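Local coordinates for protein angel homolog 2 (Homo sapiens, PDB 6RW0) that acts as a 2',3'-cyclic phosphatase of the CCR4 family of deadenylases and probably binds the 3' untranslated regions of mRNA, at residues A[58-63]-A[415-420]; A[106-111]-A[128-133]; A[124-129]-A[140-145]. All coordinates share one frame; numbering follows the deposited sequence.

In the fold
The three contacts run from the metal site to the edge of one sheet. Contact 1 is fully buried. It joins the turn between strand 49-58 and helix 62-67 to the loop before strand 421-428, beside the magnesium ion. Its chemistry is polar: an amide on an imidazole ring, a serine hydroxyl bonded to both segments, and bridging water. Contacts 2 and 3 are partly buried and share strand 124-130, an outermost strand of its sheet. Contact 2 packs it against the end of strand 100-107 and the start of helix 108-121, through stacked tyrosines and one hydroxyl-to-carbonyl bond. Contact 3 zips it to strand 137-144 with backbone bonds. Contacts 1 and 2 touch at Gln107 and Ser61.

Contact 1 (A[58-63]-A[415-420]); sequences NILSQD and SSDHLP
Beside the magnesium site of this endonuclease/exonuclease/phosphatase domain, Asn58 lies flat on the ring of His418. The Asn58 side chain is about 4 Å from the bound magnesium ion. Asn58 CG is anti to the backbone N (chi1 175°), which lays the amide over the His418 ring, 11° from the imidazole plane. Asn58 CB sits over the ring face, 3.7 Å from the ring centroid of His418, in a CH-pi contact. Asn58 ND2 reaches over the rim near His418 NE2, but the angle is poor for a hydrogen bond; its polar partner is Asp236. Leu60 N donates to Asn58 OD1 at 3.2 Å, forming an Asx turn. A water also donates to this oxygen and to Asp417 OD1. These bonds help fix the rotation of the amide.

Ser416 OG gives its proton to Asn58 O at 2.7 Å and accepts from His418 N at 3.0 Å, nearly straight at 170°, in an ST turn. Leu60 CB packs on Asp417 OD1 at 3.6 Å.

Asp364 bonds His418 ND1, and Tyr72 bonds Asp417 OD2. Arg85 of helix 82-96 joins Leu60 O and Ser415 O. The backbone pairs Ile59 with strand 100-107 and Asp417 with strand 354-356.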
loop_
_atom_site.group_PDB
_atom_site.type_symbol
_atom_site.label_atom_id
_atom_site.label_comp_id
_atom_site.label_asym_id
_atom_site.label_seq_id
_atom_site.Cartn_x
_atom_site.Cartn_y
_atom_site.Cartn_z
ATOM N N ASN A 58 -7.113 0.136 -3.001
ATOM C CA ASN A 58 -7.190 1.554 -3.403
ATOM C C ASN A 58 -8.577 1.657 -4.057
ATOM O O ASN A 58 -8.749 1.077 -5.098
ATOM C CB ASN A 58 -6.030 1.909 -4.325
ATOM C CG ASN A 58 -6.136 3.317 -4.857
ATOM O OD1 ASN A 58 -7.215 3.832 -5.011
ATOM N ND2 ASN A 58 -5.010 3.924 -5.154
ATOM N N ILE A 59 -9.527 2.347 -3.432
ATOM C CA ILE A 59 -10.956 2.323 -3.852
ATOM C C ILE A 59 -11.288 3.406 -4.875
ATOM O O ILE A 59 -12.398 3.390 -5.344
ATOM C CB ILE A 59 -11.876 2.377 -2.614
ATOM C CG1 ILE A 59 -11.854 3.734 -1.901
ATOM C CG2 ILE A 59 -11.543 1.237 -1.668
ATOM C CD1 ILE A 59 -12.927 3.881 -0.857
ATOM N N LEU A 60 -10.350 4.288 -5.197
ATOM C CA LEU A 60 -10.509 5.368 -6.172
ATOM C C LEU A 60 -11.398 6.478 -5.611
ATOM O O LEU A 60 -12.615 6.321 -5.484
ATOM C CB LEU A 60 -10.978 4.871 -7.546
ATOM C CG LEU A 60 -11.212 5.944 -8.618
ATOM C CD1 LEU A 60 -10.011 6.826 -8.890
ATOM C CD2 LEU A 60 -11.672 5.241 -9.901
ATOM N N SER A 61 -10.783 7.602 -5.268
ATOM C CA SER A 61 -11.519 8.756 -4.766
ATOM C C SER A 61 -12.331 9.387 -5.885
ATOM O O SER A 61 -11.830 9.570 -6.996
ATOM C CB SER A 61 -10.498 9.754 -4.219
ATOM O OG SER A 61 -10.930 11.102 -4.320
ATOM N N GLN A 62 -13.593 9.725 -5.599
ATOM C CA GLN A 62 -14.438 10.321 -6.635
ATOM C C GLN A 62 -13.863 11.636 -7.151
ATOM O O GLN A 62 -13.901 11.903 -8.364
ATOM C CB GLN A 62 -15.860 10.540 -6.118
ATOM C CG GLN A 62 -16.845 10.882 -7.225
ATOM C CD GLN A 62 -17.078 9.711 -8.167
ATOM O OE1 GLN A 62 -16.918 8.560 -7.785
ATOM N NE2 GLN A 62 -17.490 10.005 -9.396
ATOM N N ASP A 63 -13.355 12.490 -6.252
ATOM C CA ASP A 63 -12.769 13.752 -6.690
ATOM C C ASP A 63 -11.601 13.496 -7.636
ATOM O O ASP A 63 -11.446 14.187 -8.648
ATOM C CB ASP A 63 -12.245 14.564 -5.503
ATOM C CG ASP A 63 -13.333 15.242 -4.694
ATOM O OD1 ASP A 63 -14.525 15.158 -5.044
ATOM O OD2 ASP A 63 -12.973 15.876 -3.676
ATOM N N SER A 415 -15.589 -1.566 -9.139
ATOM C CA SER A 415 -15.857 -0.131 -9.092
ATOM C C SER A 415 -14.666 0.711 -8.647
ATOM O O SER A 415 -14.839 1.887 -8.309
ATOM C CB SER A 415 -17.104 0.171 -8.258
ATOM O OG SER A 415 -18.270 -0.149 -9.007
ATOM N N SER A 416 -13.458 0.165 -8.703
ATOM C CA SER A 416 -12.241 0.949 -8.599
ATOM C C SER A 416 -11.372 0.692 -9.828
ATOM O O SER A 416 -11.577 -0.287 -10.555
ATOM C CB SER A 416 -11.472 0.582 -7.326
ATOM O OG SER A 416 -10.228 1.238 -7.330
ATOM N N ASP A 417 -10.415 1.591 -10.079
ATOM C CA ASP A 417 -9.386 1.329 -11.083
ATOM C C ASP A 417 -8.274 0.434 -10.550
ATOM O O ASP A 417 -7.338 0.123 -11.296
ATOM C CB ASP A 417 -8.847 2.603 -11.760
ATOM C CG ASP A 417 -8.196 3.575 -10.813
ATOM O OD1 ASP A 417 -8.363 3.444 -9.591
ATOM O OD2 ASP A 417 -7.512 4.496 -11.321
ATOM N N HIS A 418 -8.372 -0.013 -9.302
ATOM C CA HIS A 418 -7.493 -1.037 -8.766
ATOM C C HIS A 418 -8.298 -2.270 -8.389
ATOM O O HIS A 418 -9.518 -2.215 -8.197
ATOM C CB HIS A 418 -6.767 -0.573 -7.492
ATOM C CG HIS A 418 -5.846 0.575 -7.707
ATOM N ND1 HIS A 418 -4.484 0.491 -7.508
ATOM C CD2 HIS A 418 -6.086 1.840 -8.122
ATOM C CE1 HIS A 418 -3.928 1.655 -7.785
ATOM N NE2 HIS A 418 -4.880 2.492 -8.165
ATOM N N LEU A 419 -7.581 -3.426 -8.277
ATOM C CA LEU A 419 -8.166 -4.617 -7.694
ATOM C C LEU A 419 -7.801 -4.724 -6.220
ATOM O O LEU A 419 -6.704 -4.321 -5.817
ATOM C CB LEU A 419 -7.602 -5.859 -8.379
ATOM C CG LEU A 419 -7.932 -6.016 -9.858
ATOM C CD1 LEU A 419 -7.179 -7.212 -10.445
ATOM C CD2 LEU A 419 -9.410 -6.188 -10.064
ATOM N N PRO A 420 -8.683 -5.279 -5.385
ATOM C CA PRO A 420 -8.304 -5.530 -3.988
ATOM C C PRO A 420 -7.371 -6.726 -3.874
ATOM O O PRO A 420 -7.543 -7.736 -4.559
ATOM C CB PRO A 420 -9.644 -5.802 -3.295
ATOM C CG PRO A 420 -10.521 -6.340 -4.389
ATOM C CD PRO A 420 -10.093 -5.635 -5.655
HETATM O O HOH W 1 -5.841 -1.978 -4.512
HETATM O O HOH W 2 -7.197 4.963 -7.700
#

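Contact 2 (A[106-111]-A[128-133]); sequences VQEDHY and YKMRTG
The rings of Tyr111 and Tyr128 form an offset stack. Their centroids are 4.5 Å apart and their planes are inclined by 24°. The two side chains run past each other in opposite directions, so Tyr111 CE2 ends up 3.5 Å from Tyr128 CB, near the root of its partner. On Tyr128, CG is anti to the backbone N (chi1 -176°), which extends the ring from the strand toward the helix start. The second face of this ring is met by the backbone N of Met130.

The hydroxyl carries the polar part. Tyr128 OH donates to Val106 O at 2.8 Å, tilted 27° from the carbonyl plane. Glu108 N is near the same hydroxyl, but its angle is too poor for a bond. Val106 CG1 packs at 3.7 Å from Tyr128 CE1.

The setting is a beta-alpha-beta crossover. Strand 100-107 leads into helix 108-121, which returns the chain to strand 124-130, parallel to the first with strand 137-144 between them. Gln107 is the N-cap residue. Its NE2 donates to Asp109 OD1 at 2.9 Å, on the syn lone pair, while its OE1 accepts from Ser61 OG and Asp63 N.

On the more exposed side, the extended Glu108 chain crosses Met130 obliquely. Glu108 OE1 lies 3.5 Å from Met130 SD, a packing contact.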
loop_
_atom_site.group_PDB
_atom_site.type_symbol
_atom_site.label_atom_id
_atom_site.label_comp_id
_atom_site.label_asym_id
_atom_site.label_seq_id
_atom_site.Cartn_x
_atom_site.Cartn_y
_atom_site.Cartn_z
ATOM N N VAL A 106 -9.393 7.024 0.198
ATOM C CA VAL A 106 -10.605 7.176 0.995
ATOM C C VAL A 106 -10.873 8.669 1.125
ATOM O O VAL A 106 -10.127 9.386 1.799
ATOM C CB VAL A 106 -10.433 6.508 2.365
ATOM C CG1 VAL A 106 -11.618 6.807 3.288
ATOM C CG2 VAL A 106 -10.175 5.013 2.175
ATOM N N GLN A 107 -11.932 9.140 0.466
ATOM C CA GLN A 107 -12.242 10.563 0.409
ATOM C C GLN A 107 -12.943 11.004 1.690
ATOM O O GLN A 107 -13.864 10.334 2.163
ATOM C CB GLN A 107 -13.119 10.822 -0.815
ATOM C CG GLN A 107 -13.383 12.262 -1.087
ATOM C CD GLN A 107 -13.965 12.480 -2.457
ATOM O OE1 GLN A 107 -13.383 12.064 -3.456
ATOM N NE2 GLN A 107 -15.127 13.112 -2.512
ATOM N N GLU A 108 -12.496 12.130 2.255
ATOM C CA GLU A 108 -12.908 12.498 3.609
ATOM C C GLU A 108 -14.423 12.659 3.725
ATOM O O GLU A 108 -15.033 12.145 4.674
ATOM C CB GLU A 108 -12.196 13.776 4.065
ATOM C CG GLU A 108 -12.552 14.168 5.514
ATOM C CD GLU A 108 -12.070 15.559 5.924
ATOM O OE1 GLU A 108 -12.061 16.479 5.077
ATOM O OE2 GLU A 108 -11.690 15.720 7.105
ATOM N N ASP A 109 -15.052 13.399 2.805
ATOM C CA ASP A 109 -16.484 13.652 2.958
ATOM C C ASP A 109 -17.276 12.353 2.860
ATOM O O ASP A 109 -18.136 12.067 3.704
ATOM C CB ASP A 109 -17.002 14.764 2.027
ATOM C CG ASP A 109 -16.756 14.524 0.542
ATOM O OD1 ASP A 109 -16.148 13.521 0.136
ATOM O OD2 ASP A 109 -17.220 15.391 -0.238
ATOM N N HIS A 110 -16.951 11.524 1.877
ATOM C CA HIS A 110 -17.605 10.230 1.742
ATOM C C HIS A 110 -17.297 9.319 2.914
ATOM O O HIS A 110 -18.133 8.501 3.310
ATOM C CB HIS A 110 -17.144 9.581 0.452
ATOM C CG HIS A 110 -17.581 10.324 -0.757
ATOM N ND1 HIS A 110 -16.984 10.162 -1.987
ATOM C CD2 HIS A 110 -18.573 11.223 -0.928
ATOM C CE1 HIS A 110 -17.596 10.934 -2.866
ATOM N NE2 HIS A 110 -18.570 11.582 -2.253
ATOM N N TYR A 111 -16.091 9.412 3.460
ATOM C CA TYR A 111 -15.746 8.573 4.598
ATOM C C TYR A 111 -16.653 8.873 5.783
ATOM O O TYR A 111 -17.205 7.958 6.409
ATOM C CB TYR A 111 -14.286 8.820 4.954
ATOM C CG TYR A 111 -13.764 8.048 6.137
ATOM C CD1 TYR A 111 -13.579 6.668 6.078
ATOM C CD2 TYR A 111 -13.411 8.706 7.297
ATOM C CE1 TYR A 111 -13.062 5.969 7.165
ATOM C CE2 TYR A 111 -12.909 8.020 8.385
ATOM C CZ TYR A 111 -12.734 6.649 8.307
ATOM O OH TYR A 111 -12.219 5.971 9.397
ATOM N N TYR A 128 -8.414 6.764 10.364
ATOM C CA TYR A 128 -8.164 7.466 9.116
ATOM C C TYR A 128 -6.999 8.426 9.251
ATOM O O TYR A 128 -6.773 9.019 10.308
ATOM C CB TYR A 128 -9.400 8.292 8.764
ATOM C CG TYR A 128 -9.453 9.047 7.454
ATOM C CD1 TYR A 128 -9.241 8.415 6.237
ATOM C CD2 TYR A 128 -9.824 10.383 7.434
ATOM C CE1 TYR A 128 -9.355 9.109 5.049
ATOM C CE2 TYR A 128 -9.944 11.084 6.252
ATOM C CZ TYR A 128 -9.708 10.448 5.062
ATOM O OH TYR A 128 -9.854 11.161 3.896
ATOM N N LYS A 129 -6.288 8.607 8.148
ATOM C CA LYS A 129 -5.305 9.675 8.030
ATOM C C LYS A 129 -5.427 10.284 6.642
ATOM O O LYS A 129 -5.077 9.646 5.643
ATOM C CB LYS A 129 -3.888 9.169 8.283
ATOM C CG LYS A 129 -2.814 10.237 8.131
ATOM C CD LYS A 129 -3.039 11.414 9.088
ATOM C CE LYS A 129 -1.962 12.453 8.935
ATOM N NZ LYS A 129 -2.238 13.663 9.746
ATOM N N MET A 130 -5.890 11.522 6.584
ATOM C CA MET A 130 -6.070 12.235 5.329
ATOM C C MET A 130 -4.748 12.840 4.874
ATOM O O MET A 130 -3.925 13.259 5.691
ATOM C CB MET A 130 -7.065 13.378 5.546
ATOM C CG MET A 130 -7.585 14.020 4.284
ATOM S SD MET A 130 -8.823 15.272 4.718
ATOM C CE MET A 130 -7.904 16.372 5.784
ATOM N N ARG A 131 -4.547 12.883 3.552
ATOM C CA ARG A 131 -3.444 13.647 2.988
ATOM C C ARG A 131 -3.543 15.095 3.445
ATOM O O ARG A 131 -4.629 15.597 3.756
ATOM C CB ARG A 131 -3.447 13.570 1.456
ATOM C CG ARG A 131 -2.969 12.211 0.932
ATOM C CD ARG A 131 -2.452 12.346 -0.491
ATOM N NE ARG A 131 -3.525 12.534 -1.455
ATOM C CZ ARG A 131 -3.346 12.912 -2.714
ATOM N NH1 ARG A 131 -4.398 13.026 -3.514
ATOM N NH2 ARG A 131 -2.127 13.183 -3.173
ATOM N N THR A 132 -2.395 15.759 3.502
ATOM C CA THR A 132 -2.286 17.110 4.029
ATOM C C THR A 132 -2.595 18.132 2.933
ATOM O O THR A 132 -2.976 17.786 1.814
ATOM C CB THR A 132 -0.919 17.281 4.695
ATOM O OG1 THR A 132 0.133 16.965 3.772
ATOM C CG2 THR A 132 -0.793 16.341 5.890
ATOM N N GLY A 133 -2.500 19.413 3.252
ATOM C CA GLY A 133 -2.796 20.324 2.135
ATOM C C GLY A 133 -4.225 20.247 1.592
ATOM O O GLY A 133 -5.178 19.959 2.312
#

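Contact 3 (A[124-129]-A[140-145])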
loop_
_atom_site.group_PDB
_atom_site.type_symbol
_atom_site.label_atom_id
_atom_site.label_comp_id
_atom_site.label_asym_id
_atom_site.label_seq_id
_atom_site.Cartn_x
_atom_site.Cartn_y
_atom_site.Cartn_z
ATOM N N TYR A 124 -16.253 -3.267 12.165
ATOM C CA TYR A 124 -14.881 -2.742 12.075
ATOM C C TYR A 124 -14.704 -1.496 12.933
ATOM O O TYR A 124 -15.602 -0.708 13.001
ATOM C CB TYR A 124 -14.540 -2.289 10.659
ATOM C CG TYR A 124 -14.387 -3.407 9.669
ATOM C CD1 TYR A 124 -13.230 -4.143 9.600
ATOM C CD2 TYR A 124 -15.422 -3.740 8.827
ATOM C CE1 TYR A 124 -13.098 -5.186 8.713
ATOM C CE2 TYR A 124 -15.309 -4.781 7.931
ATOM C CZ TYR A 124 -14.139 -5.500 7.868
ATOM O OH TYR A 124 -14.012 -6.527 7.001
ATOM N N HIS A 125 -13.561 -1.374 13.575
ATOM C CA HIS A 125 -13.107 -0.106 14.163
ATOM C C HIS A 125 -12.260 0.545 13.063
ATOM O O HIS A 125 -11.400 -0.115 12.586
ATOM C CB HIS A 125 -12.272 -0.348 15.393
ATOM C CG HIS A 125 -11.759 0.941 15.889
ATOM N ND1 HIS A 125 -12.569 1.828 16.490
ATOM C CD2 HIS A 125 -10.590 1.559 15.729
ATOM C CE1 HIS A 125 -11.910 2.907 16.752
ATOM N NE2 HIS A 125 -10.720 2.733 16.340
ATOM N N CYS A 126 -12.472 1.806 12.737
ATOM C CA CYS A 126 -11.811 2.476 11.621
ATOM C C CYS A 126 -10.943 3.632 12.098
ATOM O O CYS A 126 -11.377 4.447 12.916
ATOM C CB CYS A 126 -12.857 3.049 10.660
ATOM S SG CYS A 126 -13.959 1.809 9.954
ATOM N N GLU A 127 -9.730 3.720 11.544
ATOM C CA GLU A 127 -8.826 4.842 11.790
ATOM C C GLU A 127 -8.374 5.438 10.466
ATOM O O GLU A 127 -7.963 4.706 9.558
ATOM C CB GLU A 127 -7.602 4.400 12.604
ATOM C CG GLU A 127 -7.910 4.001 14.043
ATOM C CD GLU A 127 -8.281 5.174 14.946
ATOM O OE1 GLU A 127 -8.062 6.352 14.564
ATOM O OE2 GLU A 127 -8.793 4.906 16.056
ATOM N N TYR A 128 -8.414 6.764 10.364
ATOM C CA TYR A 128 -8.164 7.466 9.116
ATOM C C TYR A 128 -6.999 8.426 9.251
ATOM O O TYR A 128 -6.773 9.019 10.308
ATOM C CB TYR A 128 -9.400 8.292 8.764
ATOM C CG TYR A 128 -9.453 9.047 7.454
ATOM C CD1 TYR A 128 -9.241 8.415 6.237
ATOM C CD2 TYR A 128 -9.824 10.383 7.434
ATOM C CE1 TYR A 128 -9.355 9.109 5.049
ATOM C CE2 TYR A 128 -9.944 11.084 6.252
ATOM C CZ TYR A 128 -9.708 10.448 5.062
ATOM O OH TYR A 128 -9.854 11.161 3.896
ATOM N N LYS A 129 -6.288 8.607 8.148
ATOM C CA LYS A 129 -5.305 9.675 8.030
ATOM C C LYS A 129 -5.427 10.284 6.642
ATOM O O LYS A 129 -5.077 9.646 5.643
ATOM C CB LYS A 129 -3.888 9.169 8.283
ATOM C CG LYS A 129 -2.814 10.237 8.131
ATOM C CD LYS A 129 -3.039 11.414 9.088
ATOM C CE LYS A 129 -1.962 12.453 8.935
ATOM N NZ LYS A 129 -2.238 13.663 9.746
ATOM N N ALA A 140 -6.954 4.581 5.273
ATOM C CA ALA A 140 -7.654 4.084 6.444
ATOM C C ALA A 140 -7.137 2.694 6.777
ATOM O O ALA A 140 -6.809 1.916 5.879
ATOM C CB ALA A 140 -9.170 4.050 6.245
ATOM N N ILE A 141 -7.033 2.398 8.067
ATOM C CA ILE A 141 -6.832 1.032 8.540
ATOM C C ILE A 141 -8.000 0.700 9.450
ATOM O O ILE A 141 -8.273 1.429 10.409
ATOM C CB ILE A 141 -5.493 0.830 9.268
ATOM C CG1 ILE A 141 -4.309 1.129 8.358
ATOM C CG2 ILE A 141 -5.389 -0.623 9.751
ATOM C CD1 ILE A 141 -2.941 1.134 9.071
ATOM N N CYS A 142 -8.688 -0.391 9.142
ATOM C CA CYS A 142 -9.871 -0.817 9.865
ATOM C C CYS A 142 -9.659 -2.258 10.295
ATOM O O CYS A 142 -8.985 -3.027 9.609
ATOM C CB CYS A 142 -11.100 -0.734 8.956
ATOM S SG CYS A 142 -11.252 0.822 8.022
ATOM N N PHE A 143 -10.205 -2.648 11.427
ATOM C CA PHE A 143 -10.002 -4.029 11.911
ATOM C C PHE A 143 -11.243 -4.483 12.678
ATOM O O PHE A 143 -11.927 -3.667 13.222
ATOM C CB PHE A 143 -8.727 -4.112 12.752
ATOM C CG PHE A 143 -8.809 -3.310 14.015
ATOM C CD1 PHE A 143 -8.320 -2.026 14.084
ATOM C CD2 PHE A 143 -9.461 -3.833 15.106
ATOM C CE1 PHE A 143 -8.438 -1.306 15.252
ATOM C CE2 PHE A 143 -9.580 -3.112 16.268
ATOM C CZ PHE A 143 -9.060 -1.859 16.336
ATOM N N LYS A 144 -11.542 -5.770 12.618
ATOM C CA LYS A 144 -12.727 -6.298 13.326
ATOM C C LYS A 144 -12.458 -6.164 14.819
ATOM O O LYS A 144 -11.479 -6.697 15.264
ATOM C CB LYS A 144 -12.963 -7.759 12.944
ATOM C CG LYS A 144 -13.460 -7.959 11.526
ATOM C CD LYS A 144 -14.786 -7.325 11.265
ATOM C CE LYS A 144 -15.468 -7.873 10.032
ATOM N NZ LYS A 144 -15.895 -9.268 10.245
ATOM N N HIS A 145 -13.360 -5.572 15.591
ATOM C CA HIS A 145 -13.120 -5.437 17.052
ATOM C C HIS A 145 -13.232 -6.796 17.754
ATOM O O HIS A 145 -12.686 -6.906 18.802
ATOM C CB HIS A 145 -13.876 -4.263 17.670
ATOM C CG HIS A 145 -15.263 -4.109 17.217
ATOM N ND1 HIS A 145 -16.220 -5.026 17.529
ATOM C CD2 HIS A 145 -15.862 -3.128 16.526
ATOM C CE1 HIS A 145 -17.362 -4.634 17.020
ATOM N NE2 HIS A 145 -17.162 -3.480 16.395
HETATM O O HOH W 3 -18.252 -1.364 14.870
#
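Strands 124-129 and 140-144 run antiparallel, with axes 4.3 Å apart at closest approach and N-to-C directions at 162°. Two hydrogen-bonded pairs hold them. His125 N donates to Phe143 O at 2.8 Å, and Phe143 N bonds back to His125 O. Glu127 and Ile141 exchange bonds in the same way. The non-hydrogen-bonded pairs between and beside them bring CA-H groups against carbonyls, as with Cys142 CA and His125 O at 3.2 Å.

Cys126 and Cys142 share a face with Tyr128 and Ala140. Their sulfurs, Cys126 SG and Cys142 SG, touch at 3.5 Å without a disulfide. Both cysteines pack on Leu119 of helix 108-121.

The strands form a beta hairpin at the edge of one sheet of the domain's two-sheet core. The face of His125, Phe143, Glu127 and Ile141 turns to strands 148-157 and 171-179 of the other sheet. There Phe143 has its CG between the backbone N and the carbonyl carbon (chi1 65°), which swings the ring beside His125. His125 CB lies over that ring, 4.0 Å from the Phe143 centroid, and the two rings are oblique at 48°. His125 NE2 donates to Glu127 OE2 at 2.9 Å, on its anti side and out of the carboxylate plane.

At the non-hydrogen-bonded pair Tyr124 and Lys144, the lysine chain bends across the ring. Lys144 CE sits over the face, 3.8 Å from the Tyr124 centroid, a CH-pi contact. Lys144 NZ goes on to a salt bridge with Asp97, and Tyr124 OH bonds Ala98 O. With an alanine in place of this tyrosine, Ala98 O would probably lose its hydroxyl partner and the Lys144 methylenes their ring face, leaving the Asp97 salt bridge to hold the chain. His145 CD2 packs 4.1 Å from Tyr124 C.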